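Local coordinates for protein hydrazine synthase alpha subunit (Candidatus Kuenenia stuttgartiensis, PDB 5C2V) that forms part of the hydrazine synthase complex and condenses hydroxylamine with ammonia to give hydrazine, carrying two c-type hemes, at residues Leu749-Asp752 / Glu753-Ala756. Residues are numbered along the deposited sequence; the frame is centred on the assembly and turned at random.
Sequences LTQD and ERYA. With HEC (heme c), chain B.
Glu753 reaches back over Thr750, the N-cap of helix 751-762, a worked example of a first-turn side chain capping the backbone N-H at a helix start. Its CB lies 3.9 Å from Thr750 OG1, and Glu753 CG touches Thr750 OG1 at 3.3 Å. The first torsion (chi1 -58°) sets CG anti to the carbonyl carbon, which aims the extended chain at the residues before the helix. Glu753 CD is also 3.3 Å from Thr750 OG1, with Glu753 OE2 farther off. At the tip, Glu753 OE1 accepts the Thr750 backbone N-H at 3.0 Å, a nearly straight bond (161°) from above the carboxylate plane. This is one half of a capping box, in the C-terminal domain that holds the bis-histidine heme c. Glu753 OE1 is also salt-bridged to Lys657 of helix 646-657, whose positive charge would favour an ionised carboxylate. Leu749 CD2 touches Glu753 OE1, while Leu749 CG packs on heme CBB at 3.6 Å. Farther round, the Gln751 chain bends at chi2 (66°), and Gln751 OE1 accepts a bent hydrogen bond from Arg754 NH2 at 2.8 Å, in the amide carbonyl plane but somewhat out of the guanidinium plane. The arginine also makes a cation-pi contact with Tyr723.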
loop_
_atom_site.group_PDB
_atom_site.type_symbol
_atom_site.label_atom_id
_atom_site.label_comp_id
_atom_site.label_asym_id
_atom_site.label_seq_id
_atom_site.Cartn_x
_atom_site.Cartn_y
_atom_site.Cartn_z
ATOM N N LEU D 749 11.151 -22.723 -30.493
ATOM C CA LEU D 749 10.177 -21.936 -31.243
ATOM C C LEU D 749 10.839 -21.073 -32.306
ATOM O O LEU D 749 12.015 -20.727 -32.192
ATOM C CB LEU D 749 9.370 -21.040 -30.299
ATOM C CG LEU D 749 8.543 -21.700 -29.197
ATOM C CD1 LEU D 749 7.850 -20.644 -28.350
ATOM C CD2 LEU D 749 7.528 -22.652 -29.797
ATOM N N THR D 750 10.080 -20.727 -33.341
ATOM C CA THR D 750 10.532 -19.726 -34.296
ATOM C C THR D 750 10.332 -18.352 -33.668
ATOM O O THR D 750 9.806 -18.244 -32.561
ATOM C CB THR D 750 9.772 -19.814 -35.634
ATOM O OG1 THR D 750 8.385 -19.525 -35.420
ATOM C CG2 THR D 750 9.911 -21.205 -36.238
ATOM N N GLN D 751 10.738 -17.301 -34.371
ATOM C CA GLN D 751 10.626 -15.954 -33.827
ATOM C C GLN D 751 9.166 -15.515 -33.760
ATOM O O GLN D 751 8.753 -14.836 -32.818
ATOM C CB GLN D 751 11.443 -14.964 -34.661
ATOM C CG GLN D 751 11.349 -13.519 -34.189
ATOM C CD GLN D 751 11.964 -13.304 -32.817
ATOM O OE1 GLN D 751 12.783 -14.100 -32.356
ATOM N NE2 GLN D 751 11.567 -12.224 -32.154
ATOM N N ASP D 752 8.387 -15.923 -34.757
ATOM C CA ASP D 752 6.979 -15.549 -34.839
ATOM C C ASP D 752 6.160 -16.141 -33.694
ATOM O O ASP D 752 5.320 -15.459 -33.108
ATOM C CB ASP D 752 6.392 -15.988 -36.182
ATOM C CG ASP D 752 7.059 -15.304 -37.360
ATOM O OD1 ASP D 752 7.557 -14.172 -37.187
ATOM O OD2 ASP D 752 7.084 -15.896 -38.460
ATOM N N GLU D 753 6.410 -17.408 -33.379
ATOM C CA GLU D 753 5.697 -18.095 -32.304
ATOM C C GLU D 753 6.050 -17.506 -30.938
ATOM O O GLU D 753 5.168 -17.161 -30.137
ATOM C CB GLU D 753 6.018 -19.592 -32.333
ATOM C CG GLU D 753 5.671 -20.277 -33.650
ATOM C CD GLU D 753 6.351 -21.625 -33.811
ATOM O OE1 GLU D 753 7.305 -21.905 -33.054
ATOM O OE2 GLU D 753 5.934 -22.402 -34.695
ATOM N N ARG D 754 7.350 -17.389 -30.687
ATOM C CA ARG D 754 7.852 -16.849 -29.432
ATOM C C ARG D 754 7.346 -15.428 -29.203
ATOM O O ARG D 754 6.876 -15.094 -28.112
ATOM C CB ARG D 754 9.382 -16.878 -29.415
ATOM C CG ARG D 754 9.998 -16.509 -28.077
ATOM C CD ARG D 754 11.498 -16.760 -28.069
ATOM N NE ARG D 754 12.209 -15.884 -28.996
ATOM C CZ ARG D 754 13.522 -15.927 -29.203
ATOM N NH1 ARG D 754 14.270 -16.804 -28.546
ATOM N NH2 ARG D 754 14.087 -15.092 -30.063
ATOM N N TYR D 755 7.428 -14.596 -30.239
ATOM C CA TYR D 755 6.965 -13.220 -30.118
ATOM C C TYR D 755 5.444 -13.153 -30.072
ATOM O O TYR D 755 4.876 -12.160 -29.622
ATOM C CB TYR D 755 7.491 -12.356 -31.263
ATOM C CG TYR D 755 7.303 -10.880 -31.006
ATOM C CD1 TYR D 755 8.108 -10.212 -30.093
ATOM C CD2 TYR D 755 6.312 -10.158 -31.658
ATOM C CE1 TYR D 755 7.939 -8.866 -29.842
ATOM C CE2 TYR D 755 6.136 -8.809 -31.414
ATOM C CZ TYR D 755 6.953 -8.169 -30.504
ATOM O OH TYR D 755 6.785 -6.827 -30.254
ATOM N N ALA D 756 4.784 -14.204 -30.549
ATOM C CA ALA D 756 3.338 -14.300 -30.396
ATOM C C ALA D 756 3.015 -14.481 -28.922
ATOM O O ALA D 756 2.085 -13.864 -28.396
ATOM C CB ALA D 756 2.773 -15.443 -31.221
HETATM FE FE HEC B . 10.052 -27.255 -21.166
HETATM C CHA HEC B . 11.254 -26.881 -17.974
HETATM C CHB HEC B . 8.297 -24.322 -20.861
HETATM C CHC HEC B . 8.926 -27.559 -24.424
HETATM C CHD HEC B . 11.583 -30.322 -21.454
HETATM N NA HEC B . 9.786 -25.883 -19.682
HETATM C C1A HEC B . 10.441 -25.882 -18.464
HETATM C C2A HEC B . 10.122 -24.640 -17.790
HETATM C C3A HEC B . 9.308 -23.934 -18.581
HETATM C C4A HEC B . 9.078 -24.699 -19.790
HETATM C CMA HEC B . 8.717 -22.543 -18.263
HETATM C CAA HEC B . 10.634 -24.208 -16.398
HETATM C CBA HEC B . 9.687 -24.724 -15.319
HETATM C CGA HEC B . 10.107 -24.179 -13.978
HETATM O O1A HEC B . 9.241 -24.077 -13.070
HETATM O O2A HEC B . 11.306 -23.836 -13.818
HETATM N NB HEC B . 8.792 -26.177 -22.394
HETATM C C1B HEC B . 8.270 -24.932 -22.098
HETATM C C2B HEC B . 7.698 -24.388 -23.315
HETATM C C3B HEC B . 7.865 -25.287 -24.292
HETATM C C4B HEC B . 8.563 -26.425 -23.734
HETATM C CMB HEC B . 6.997 -23.017 -23.438
HETATM C CAB HEC B . 7.425 -25.158 -25.769
HETATM C CBB HEC B . 8.318 -24.130 -26.499
HETATM N NC HEC B . 10.224 -28.669 -22.660
HETATM C C1C HEC B . 9.676 -28.600 -23.926
HETATM C C2C HEC B . 10.128 -29.750 -24.681
HETATM C C3C HEC B . 10.756 -30.570 -23.827
HETATM C C4C HEC B . 10.900 -29.869 -22.562
HETATM C CMC HEC B . 9.602 -30.118 -26.086
HETATM C CAC HEC B . 11.353 -31.961 -24.152
HETATM C CBC HEC B . 12.507 -31.846 -25.175
HETATM N ND HEC B . 11.232 -28.430 -19.887
HETATM C C1D HEC B . 11.779 -29.657 -20.260
HETATM C C2D HEC B . 12.603 -30.140 -19.176
HETATM C C3D HEC B . 12.524 -29.073 -18.075
HETATM C C4D HEC B . 11.639 -28.047 -18.608
HETATM C CMD HEC B . 13.409 -31.457 -19.140
HETATM C CAD HEC B . 13.245 -29.165 -16.704
HETATM C CBD HEC B . 13.805 -27.843 -16.179
HETATM C CGD HEC B . 14.724 -27.180 -17.172
HETATM O O1D HEC B . 14.918 -25.942 -17.064
HETATM O O2D HEC B . 15.263 -27.878 -18.069
#